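Local coordinates for protein ralf, proline/betaine transporter (Legionella pneumophila, PDB 4D7Q) that probably acts as a guanine-nucleotide exchange factor, being an engineered chimera of the Sec7 domain of Legionella RalF and the capping domain of Rickettsia prowazekii RalF, at residues 235-238 / 242-245; 214-219 / 224-229; 228-233 / 282-287; 142-147 / 259-264. The protein carries 2 engineered substitutions. All coordinates share one frame; numbering follows the deposited sequence.

Contacts 1, 2 and 3 lie on the same side of the chain's centre, in the capping part derived from Rickettsia RalF, whereas contact 4 joins that part to the Sec7 part from Legionella. Helix 220-230 belongs to both contact 2 and contact 3, whose centres lie about 9 Å apart. Contact 1 follows contact 2 along the chain, about 15 Å away between centres, nested inside the loop that contact 3 closes. Contacts 3 and 4, about 17 Å apart between centres, alternate in sequence and meet where Lys284 N lies 2.8 Å from Gly263 O, a probable hydrogen bond. Backbone pairing therefore connects the helix-on-sheet packing of the capping part to the interface of the chimera.

Contact 1: 235-238 / 242-245; sequences IQNI and LQNN
Asn237 and Leu242 meet through one well-formed hydrogen bond: Asn237 ND2 donates to Leu242 O over 2.8 Å, with a nearly straight N-H...O angle of 166°. The acceptor lies close to the plane of the Asn237 amide, but the donor stands above the Leu242 carbonyl plane, 47° out of it, so the bond does not use a lone-pair direction. From the opposite face of the same carbonyl comes Asn245 N, at 3.0 Å from Leu242 O, closing the type I turn 242-245. Two donors thus grip one backbone oxygen, and the turn is held both by its own amide and by a side chain from the preceding part of the loop. With CG of Asn237 anti to the backbone N (chi1 179°), the amide reaches toward the turn, where ND2 also comes within 2.9 Å of Asn245 O. Against its other end, OD1, packs Leu242 CB at 3.9 Å, and a weak bond from Phe239 N to OD1 helps to fix the amide's rotation.

This tight part contrasts with the side occupied by Gln243. Its exposed side chain, bent at chi2, slides past Asn237 in the opposite direction on the exposed side.

Both segments belong to the capping part of the chimera, in the loop between helix 220-230 and strand 248-252. Ile238 turns from the contact to rest on Thr221, Gln224 and Phe228 of that helix, Ile235 reaches Ile249 and Phe251 of the strand, and buried Leu242 packs on Leu318, Gln321 and Ile322 of helix 313-325.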
# COMPACT_ATOMS: atom_id res chain seq x y z
N ILE A 235 -6.29 -23.36 -5.95
CA ILE A 235 -7.57 -22.76 -5.55
C ILE A 235 -8.64 -23.14 -6.57
O ILE A 235 -8.48 -22.92 -7.77
CB ILE A 235 -7.45 -21.21 -5.32
CG1 ILE A 235 -6.38 -20.90 -4.27
CG2 ILE A 235 -8.81 -20.58 -4.94
CD1 ILE A 235 -5.89 -19.49 -4.25
N GLN A 236 -9.71 -23.75 -6.09
CA GLN A 236 -10.84 -24.14 -6.93
C GLN A 236 -11.97 -23.10 -6.79
O GLN A 236 -11.92 -22.25 -5.89
CB GLN A 236 -11.32 -25.56 -6.57
CG GLN A 236 -10.34 -26.61 -7.11
CD GLN A 236 -10.73 -28.01 -6.74
OE1 GLN A 236 -10.38 -28.51 -5.66
NE2 GLN A 236 -11.40 -28.70 -7.65
N ASN A 237 -12.95 -23.13 -7.72
CA ASN A 237 -14.11 -22.25 -7.69
C ASN A 237 -15.05 -22.68 -6.54
O ASN A 237 -15.85 -23.59 -6.69
CB ASN A 237 -14.81 -22.21 -9.05
CG ASN A 237 -16.05 -21.33 -9.13
OD1 ASN A 237 -16.45 -20.66 -8.18
ND2 ASN A 237 -16.70 -21.32 -10.28
N ILE A 238 -14.88 -22.04 -5.39
CA ILE A 238 -15.67 -22.30 -4.17
C ILE A 238 -16.65 -21.13 -3.91
O ILE A 238 -17.21 -21.01 -2.82
CB ILE A 238 -14.69 -22.56 -2.97
CG1 ILE A 238 -13.52 -21.54 -2.96
CG2 ILE A 238 -14.12 -23.99 -3.05
CD1 ILE A 238 -13.64 -20.38 -2.04
N LEU A 242 -20.71 -17.80 -8.29
CA LEU A 242 -20.01 -18.15 -9.50
C LEU A 242 -20.03 -19.65 -9.85
O LEU A 242 -19.22 -20.11 -10.62
CB LEU A 242 -18.58 -17.61 -9.42
CG LEU A 242 -18.41 -16.09 -9.41
CD1 LEU A 242 -16.99 -15.71 -9.08
CD2 LEU A 242 -18.82 -15.46 -10.73
N GLN A 243 -20.95 -20.38 -9.27
CA GLN A 243 -20.99 -21.83 -9.43
C GLN A 243 -21.34 -22.40 -10.84
O GLN A 243 -21.12 -23.56 -11.09
CB GLN A 243 -21.83 -22.46 -8.34
CG GLN A 243 -21.12 -22.51 -6.99
CD GLN A 243 -19.74 -23.13 -7.04
OE1 GLN A 243 -18.78 -22.49 -6.77
NE2 GLN A 243 -19.67 -24.38 -7.39
N ASN A 244 -21.83 -21.55 -11.74
CA ASN A 244 -22.07 -21.92 -13.13
C ASN A 244 -20.99 -21.34 -14.03
O ASN A 244 -21.06 -21.50 -15.25
CB ASN A 244 -23.46 -21.45 -13.60
CG ASN A 244 -24.57 -22.36 -13.13
OD1 ASN A 244 -24.68 -23.52 -13.55
ND2 ASN A 244 -25.42 -21.85 -12.25
N ASN A 245 -19.99 -20.63 -13.43
CA ASN A 245 -18.90 -19.99 -14.15
C ASN A 245 -17.67 -20.88 -14.18
O ASN A 245 -17.30 -21.45 -13.15
CB ASN A 245 -18.53 -18.63 -13.53
CG ASN A 245 -19.49 -17.50 -13.86
OD1 ASN A 245 -19.12 -16.50 -14.49
ND2 ASN A 245 -20.74 -17.62 -13.43

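Contact 2: 214-219 / 224-229; sequences ISSQND and QLNQFL
Ser216 and Asn226 are the residues that touch here, their CA atoms 7.1 Å apart, the shortest such distance between the segments. The Asn226 side chain can be followed outward. Its CB points from helix 220-230 toward the loop and lies 3.8 Å from Ser216 OG. CG, anti to the backbone N (chi1 179°), is about as far from that hydroxyl and carries the amide past it. ND2 then comes within 3.3 Å of Ser216 OG, in a hydrogen bond that is weak on the evidence of its 133° N-H...O angle; a second weak bond joins ND2 to Glu230 OE2, one helical turn on. The stronger polar partner is at the other corner, where OD1 accepts from Lys284 NZ. This buried amide is therefore fixed mainly through its oxygen, with the serine as a looser contact on the nitrogen side.

The loop carrying Ser216 has bonds of its own. Ser215 OG accepts from Asn218 N at 3.0 Å, and Asn218 OD1 in turn accepts from Ser215 N, also at 3.0 Å, although this donor stands above the Asn218 carbonyl plane. Just beyond, Asp219 uses OD1 to cap Phe222 N, while its OD2 bonds Thr328 OG1. An ST motif at Ser215, followed by an Asp N-cap, thus forms the connection between strand 208-214 and helix 220-230 in the capping part of the chimera.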
# COMPACT_ATOMS: atom_id res chain seq x y z
N ILE A 214 -12.23 -11.14 9.09
CA ILE A 214 -12.73 -12.34 8.41
C ILE A 214 -12.05 -13.56 9.04
O ILE A 214 -10.90 -13.46 9.47
CB ILE A 214 -12.56 -12.25 6.86
CG1 ILE A 214 -13.57 -13.17 6.12
CG2 ILE A 214 -11.10 -12.43 6.38
CD1 ILE A 214 -13.81 -12.86 4.62
N SER A 215 -12.76 -14.69 9.16
CA SER A 215 -12.15 -15.91 9.70
C SER A 215 -12.72 -17.20 9.11
O SER A 215 -13.84 -17.20 8.59
CB SER A 215 -12.15 -15.93 11.23
OG SER A 215 -13.30 -16.52 11.81
N SER A 216 -11.94 -18.29 9.21
CA SER A 216 -12.35 -19.63 8.80
C SER A 216 -13.53 -20.09 9.67
O SER A 216 -14.40 -20.83 9.20
CB SER A 216 -11.20 -20.62 8.97
OG SER A 216 -10.32 -20.61 7.85
N GLN A 217 -13.58 -19.61 10.92
CA GLN A 217 -14.63 -19.93 11.88
C GLN A 217 -15.92 -19.19 11.58
O GLN A 217 -17.00 -19.73 11.83
CB GLN A 217 -14.16 -19.66 13.33
CG GLN A 217 -13.12 -20.65 13.87
CD GLN A 217 -11.76 -20.60 13.19
OE1 GLN A 217 -11.04 -19.59 13.19
NE2 GLN A 217 -11.38 -21.71 12.57
N ASN A 218 -15.83 -17.95 11.05
CA ASN A 218 -17.00 -17.12 10.76
C ASN A 218 -17.45 -17.06 9.28
O ASN A 218 -18.54 -16.55 9.01
CB ASN A 218 -16.86 -15.71 11.39
CG ASN A 218 -15.82 -14.78 10.77
OD1 ASN A 218 -15.73 -14.60 9.54
ND2 ASN A 218 -15.07 -14.09 11.63
N ASP A 219 -16.62 -17.57 8.32
CA ASP A 219 -16.93 -17.52 6.89
C ASP A 219 -16.57 -18.84 6.14
O ASP A 219 -15.39 -19.21 6.10
CB ASP A 219 -16.19 -16.31 6.26
CG ASP A 219 -16.70 -15.86 4.91
OD1 ASP A 219 -16.88 -16.72 4.02
OD2 ASP A 219 -16.89 -14.64 4.72
N GLN A 224 -12.71 -22.26 3.12
CA GLN A 224 -12.31 -23.04 1.96
C GLN A 224 -11.09 -22.44 1.27
O GLN A 224 -10.12 -23.16 1.02
CB GLN A 224 -13.49 -23.20 1.00
CG GLN A 224 -14.58 -24.11 1.55
CD GLN A 224 -15.72 -24.25 0.59
OE1 GLN A 224 -16.64 -23.43 0.57
NE2 GLN A 224 -15.66 -25.26 -0.24
N LEU A 225 -11.10 -21.12 1.02
CA LEU A 225 -9.97 -20.42 0.41
C LEU A 225 -8.70 -20.61 1.22
O LEU A 225 -7.69 -21.02 0.67
CB LEU A 225 -10.30 -18.93 0.20
CG LEU A 225 -9.18 -18.03 -0.34
CD1 LEU A 225 -8.70 -18.49 -1.73
CD2 LEU A 225 -9.61 -16.59 -0.37
N ASN A 226 -8.79 -20.37 2.54
CA ASN A 226 -7.68 -20.52 3.47
C ASN A 226 -7.13 -21.96 3.50
O ASN A 226 -5.91 -22.12 3.57
CB ASN A 226 -8.07 -20.02 4.86
CG ASN A 226 -6.97 -20.17 5.88
OD1 ASN A 226 -5.88 -19.61 5.73
ND2 ASN A 226 -7.22 -20.98 6.90
N GLN A 227 -8.01 -23.00 3.43
CA GLN A 227 -7.62 -24.41 3.39
C GLN A 227 -6.71 -24.69 2.18
O GLN A 227 -5.72 -25.40 2.33
CB GLN A 227 -8.84 -25.33 3.34
CG GLN A 227 -9.46 -25.60 4.71
CD GLN A 227 -10.78 -26.33 4.67
OE1 GLN A 227 -11.37 -26.57 3.60
NE2 GLN A 227 -11.29 -26.69 5.84
N PHE A 228 -7.02 -24.11 0.99
CA PHE A 228 -6.18 -24.27 -0.20
C PHE A 228 -4.81 -23.66 0.04
O PHE A 228 -3.80 -24.27 -0.30
CB PHE A 228 -6.81 -23.66 -1.45
CG PHE A 228 -8.09 -24.30 -1.92
CD1 PHE A 228 -8.14 -25.66 -2.22
CD2 PHE A 228 -9.23 -23.53 -2.14
CE1 PHE A 228 -9.32 -26.25 -2.65
CE2 PHE A 228 -10.41 -24.12 -2.57
CZ PHE A 228 -10.45 -25.47 -2.83
N LEU A 229 -4.79 -22.46 0.64
CA LEU A 229 -3.55 -21.74 0.96
C LEU A 229 -2.70 -22.51 1.96
O LEU A 229 -1.53 -22.75 1.69
CB LEU A 229 -3.85 -20.31 1.44
CG LEU A 229 -4.54 -19.36 0.44
CD1 LEU A 229 -4.57 -17.94 0.96
CD2 LEU A 229 -3.87 -19.39 -0.92

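Contact 3: 228-233 / 282-287; sequences FLEEKR and VYKPSI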
# COMPACT_ATOMS: atom_id res chain seq x y z
N PHE A 228 -7.02 -24.11 0.99
CA PHE A 228 -6.18 -24.27 -0.20
C PHE A 228 -4.81 -23.66 0.04
O PHE A 228 -3.80 -24.27 -0.30
CB PHE A 228 -6.81 -23.66 -1.45
CG PHE A 228 -8.09 -24.30 -1.92
CD1 PHE A 228 -8.14 -25.66 -2.22
CD2 PHE A 228 -9.23 -23.53 -2.14
CE1 PHE A 228 -9.32 -26.25 -2.65
CE2 PHE A 228 -10.41 -24.12 -2.57
CZ PHE A 228 -10.45 -25.47 -2.83
N LEU A 229 -4.79 -22.46 0.64
CA LEU A 229 -3.55 -21.74 0.96
C LEU A 229 -2.70 -22.51 1.96
O LEU A 229 -1.53 -22.75 1.69
CB LEU A 229 -3.85 -20.31 1.44
CG LEU A 229 -4.54 -19.36 0.44
CD1 LEU A 229 -4.57 -17.94 0.96
CD2 LEU A 229 -3.87 -19.39 -0.92
N GLU A 230 -3.31 -22.99 3.02
CA GLU A 230 -2.62 -23.74 4.04
C GLU A 230 -2.08 -25.14 3.64
O GLU A 230 -1.07 -25.53 4.16
CB GLU A 230 -3.47 -23.83 5.30
CG GLU A 230 -3.41 -22.59 6.16
CD GLU A 230 -4.37 -22.60 7.34
OE1 GLU A 230 -4.98 -23.64 7.58
OE2 GLU A 230 -4.50 -21.58 8.02
N GLU A 231 -2.78 -25.82 2.74
CA GLU A 231 -2.35 -27.09 2.24
C GLU A 231 -1.58 -26.92 0.96
O GLU A 231 -1.17 -27.87 0.38
CB GLU A 231 -3.54 -28.01 2.01
CG GLU A 231 -4.49 -28.04 3.19
CD GLU A 231 -5.52 -29.14 3.13
OE1 GLU A 231 -5.90 -29.58 2.05
OE2 GLU A 231 -5.98 -29.55 4.19
N LYS A 232 -1.38 -25.69 0.54
CA LYS A 232 -0.71 -25.40 -0.71
C LYS A 232 -1.27 -26.16 -1.90
O LYS A 232 -0.54 -26.69 -2.69
CB LYS A 232 0.80 -25.60 -0.61
CG LYS A 232 1.49 -24.75 0.42
CD LYS A 232 2.94 -25.15 0.52
N ARG A 233 -2.58 -26.21 -2.03
CA ARG A 233 -3.19 -26.95 -3.14
C ARG A 233 -3.59 -25.92 -4.21
O ARG A 233 -3.74 -24.75 -3.89
CB ARG A 233 -4.46 -27.66 -2.66
CG ARG A 233 -4.27 -28.81 -1.69
CD ARG A 233 -5.62 -29.30 -1.18
NE ARG A 233 -6.35 -28.30 -0.40
CZ ARG A 233 -7.55 -28.50 0.14
NH1 ARG A 233 -8.19 -29.65 -0.04
NH2 ARG A 233 -8.13 -27.55 0.85
N VAL A 282 -5.15 -11.38 0.21
CA VAL A 282 -5.32 -12.13 1.46
C VAL A 282 -4.26 -11.69 2.49
O VAL A 282 -3.06 -11.77 2.23
CB VAL A 282 -5.29 -13.67 1.25
CG1 VAL A 282 -5.40 -14.43 2.59
CG2 VAL A 282 -6.40 -14.14 0.28
N TYR A 283 -4.74 -11.29 3.68
CA TYR A 283 -3.93 -10.87 4.83
C TYR A 283 -4.31 -11.65 6.04
O TYR A 283 -5.49 -11.74 6.38
CB TYR A 283 -4.14 -9.39 5.15
CG TYR A 283 -3.72 -8.47 4.03
CD1 TYR A 283 -4.57 -8.22 2.96
CD2 TYR A 283 -2.47 -7.88 4.03
CE1 TYR A 283 -4.17 -7.42 1.90
CE2 TYR A 283 -2.07 -7.03 3.00
CZ TYR A 283 -2.93 -6.80 1.94
OH TYR A 283 -2.53 -6.00 0.91
N LYS A 284 -3.32 -12.19 6.72
CA LYS A 284 -3.56 -12.91 7.97
C LYS A 284 -2.46 -12.49 8.97
O LYS A 284 -1.31 -12.30 8.54
CB LYS A 284 -3.54 -14.44 7.75
CG LYS A 284 -4.69 -14.98 6.89
CD LYS A 284 -4.93 -16.48 7.07
CE LYS A 284 -3.80 -17.33 6.56
NZ LYS A 284 -3.80 -18.68 7.18
N PRO A 285 -2.80 -12.31 10.28
CA PRO A 285 -1.77 -11.95 11.28
C PRO A 285 -0.50 -12.80 11.15
O PRO A 285 -0.57 -14.02 11.03
CB PRO A 285 -2.48 -12.19 12.63
CG PRO A 285 -3.89 -11.91 12.31
CD PRO A 285 -4.12 -12.47 10.93
N SER A 286 0.62 -12.11 11.10
CA SER A 286 1.90 -12.73 10.91
C SER A 286 2.91 -12.25 11.96
O SER A 286 2.63 -11.41 12.74
CB SER A 286 2.41 -12.42 9.51
OG SER A 286 1.60 -13.01 8.55
N ILE A 287 4.10 -12.81 11.94
CA ILE A 287 5.09 -12.50 12.93
C ILE A 287 5.38 -11.00 13.14
O ILE A 287 5.38 -10.57 14.23
CB ILE A 287 6.38 -13.32 12.76
CG1 ILE A 287 7.25 -13.20 14.02
CG2 ILE A 287 7.13 -12.94 11.51
CD1 ILE A 287 8.44 -14.10 14.08
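Leu229 and Val282 point at each other tip to tip, with Leu229 CD1 4.0 Å from Val282 CG1. The valine branch reaches the leucine because CG1 lies anti to the backbone N (chi1 177°). Beside this apolar pair, Glu230 and Lys284 cross at a slant. The glutamate chain is extended beyond CG and the lysine is bent at chi3, which brings Glu230 OE2 to 3.1 Å from Lys284 NZ in a salt bridge. The same ammonium group has its strongest polar partner in Asn226 OD1, on the helical turn before.

A Schellman motif closes the helix: Arg233 N bonds Phe228 O at 2.9 Å, and Lys232, with positive phi, bonds Leu229 O through its backbone N at 3.2 Å.

All of this lies within the capping part, joining the end of helix 220-230 to strand 277-283 and its exit. Chemically, an apolar pair is flanked by a charged one at the more exposed margin, and the lysine charge is probably shared between a carboxylate and an amide oxygen.

Contact 4: 142-147 / 259-264; sequences AFQTIM and SKFTGY
Phe143 and Phe261 mark the closest backbone approach, with their CA atoms 7.2 Å apart, between helix 135-152 and helix 256-262. Phe261 contributes the largest share of the buried surface, about half, its ring inserted against the side of the longer helix. Phe143 CB stands over the centre of one ring face, 3.9 Å from the centroid and 10° off the normal, which meets the geometry of a CH-pi contact. The two aromatic rings themselves are oblique, with planes at 48° and centroids 5.5 Å apart; the nearest side-chain atoms are Phe143 CD1 and Phe261 CB, at 3.7 Å.

Segment 142-147 lies in the Legionella Sec7 part and 259-264 in the Rickettsia capping part, so this is an interface between two fused proteins, and its fit cannot be read as a natural pairing. On the capping side Phe261 also stacks with Phe257 and Phe288, while on the Sec7 side Phe143 meets Tyr139 edge-to-face; Trp291 of the capping part touches both Phe143 and Met147.

Further round the Phe261 ring, Gln144 OE1 sits at the edge, in the ring plane, 3.7 Å from Phe261 CZ. Although the Gln144 CB points away, the bend at chi2 (66°) turns the amide back, and its plane stands almost perpendicular to the ring. Met147 adds a Met-aromatic contact, SD approaching obliquely to 4.0 Å from Phe261 CE1. Within 259-264, Ser259 OG donates to Tyr264 O at 2.6 Å, and Thr262 OG1 accepts from Tyr264 N in an ST turn, bridging the change from helix to strand 264-271.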
# COMPACT_ATOMS: atom_id res chain seq x y z
N ALA A 142 14.29 0.22 7.62
CA ALA A 142 13.01 0.94 7.59
C ALA A 142 11.86 0.14 8.17
O ALA A 142 11.15 0.65 9.04
CB ALA A 142 12.68 1.42 6.18
N PHE A 143 11.67 -1.10 7.69
CA PHE A 143 10.62 -1.98 8.21
C PHE A 143 10.83 -2.30 9.69
O PHE A 143 9.86 -2.35 10.45
CB PHE A 143 10.48 -3.26 7.35
CG PHE A 143 9.49 -3.08 6.23
CD1 PHE A 143 8.11 -3.07 6.48
CD2 PHE A 143 9.92 -2.84 4.92
CE1 PHE A 143 7.20 -2.85 5.45
CE2 PHE A 143 9.00 -2.65 3.88
CZ PHE A 143 7.65 -2.65 4.16
N GLN A 144 12.10 -2.46 10.11
CA GLN A 144 12.38 -2.73 11.52
C GLN A 144 11.98 -1.54 12.40
O GLN A 144 11.45 -1.77 13.48
CB GLN A 144 13.86 -3.06 11.78
CG GLN A 144 14.11 -3.75 13.14
CD GLN A 144 13.48 -5.14 13.21
OE1 GLN A 144 13.38 -5.87 12.21
NE2 GLN A 144 13.03 -5.53 14.39
N THR A 145 12.36 -0.31 11.95
CA THR A 145 12.16 0.97 12.64
C THR A 145 10.66 1.23 12.83
O THR A 145 10.24 1.58 13.92
CB THR A 145 12.89 2.10 11.89
OG1 THR A 145 14.29 1.82 11.85
CG2 THR A 145 12.64 3.48 12.46
N ILE A 146 9.86 1.02 11.77
CA ILE A 146 8.42 1.21 11.82
C ILE A 146 7.80 0.30 12.90
O ILE A 146 7.00 0.76 13.73
CB ILE A 146 7.77 0.93 10.44
CG1 ILE A 146 8.21 1.97 9.37
CG2 ILE A 146 6.23 0.90 10.58
CD1 ILE A 146 7.86 1.49 7.84
N MET A 147 8.13 -1.01 12.83
CA MET A 147 7.57 -2.01 13.73
C MET A 147 7.97 -1.74 15.17
O MET A 147 7.10 -1.76 16.04
CB MET A 147 7.98 -3.43 13.31
CG MET A 147 7.50 -4.49 14.31
SD MET A 147 8.09 -6.14 13.94
CE MET A 147 9.75 -6.03 14.41
N SER A 259 5.52 -10.39 3.39
CA SER A 259 4.49 -11.21 4.02
C SER A 259 4.59 -11.14 5.56
O SER A 259 3.57 -11.02 6.24
CB SER A 259 4.64 -12.65 3.55
OG SER A 259 3.45 -13.36 3.83
N LYS A 260 5.83 -11.25 6.10
CA LYS A 260 6.07 -11.22 7.54
C LYS A 260 5.74 -9.86 8.14
O LYS A 260 5.14 -9.81 9.20
CB LYS A 260 7.52 -11.60 7.86
CG LYS A 260 7.79 -13.09 7.68
CD LYS A 260 9.25 -13.38 7.96
CE LYS A 260 9.58 -14.85 7.92
NZ LYS A 260 11.02 -15.04 8.21
N PHE A 261 6.09 -8.78 7.44
CA PHE A 261 5.87 -7.43 7.94
C PHE A 261 4.48 -6.87 7.72
O PHE A 261 4.13 -5.86 8.32
CB PHE A 261 6.99 -6.47 7.45
CG PHE A 261 8.26 -6.53 8.30
CD1 PHE A 261 8.38 -5.79 9.46
CD2 PHE A 261 9.33 -7.35 7.92
CE1 PHE A 261 9.54 -5.86 10.24
CE2 PHE A 261 10.50 -7.41 8.70
CZ PHE A 261 10.60 -6.67 9.85
N THR A 262 3.66 -7.51 6.87
CA THR A 262 2.33 -6.95 6.58
C THR A 262 1.21 -7.98 6.69
O THR A 262 0.03 -7.60 6.71
CB THR A 262 2.28 -6.41 5.14
OG1 THR A 262 2.54 -7.47 4.26
CG2 THR A 262 3.24 -5.27 4.89
N GLY A 263 1.58 -9.25 6.72
CA GLY A 263 0.61 -10.33 6.79
C GLY A 263 -0.00 -10.68 5.45
O GLY A 263 -0.93 -11.49 5.37
N TYR A 264 0.52 -10.07 4.37
CA TYR A 264 0.04 -10.32 3.01
C TYR A 264 0.46 -11.71 2.60
O TYR A 264 1.67 -11.96 2.50
CB TYR A 264 0.65 -9.27 2.06
CG TYR A 264 0.33 -9.42 0.59
CD1 TYR A 264 -0.99 -9.54 0.15
CD2 TYR A 264 1.32 -9.29 -0.36
CE1 TYR A 264 -1.29 -9.62 -1.21
CE2 TYR A 264 1.04 -9.39 -1.73
CZ TYR A 264 -0.27 -9.55 -2.15
OH TYR A 264 -0.52 -9.60 -3.49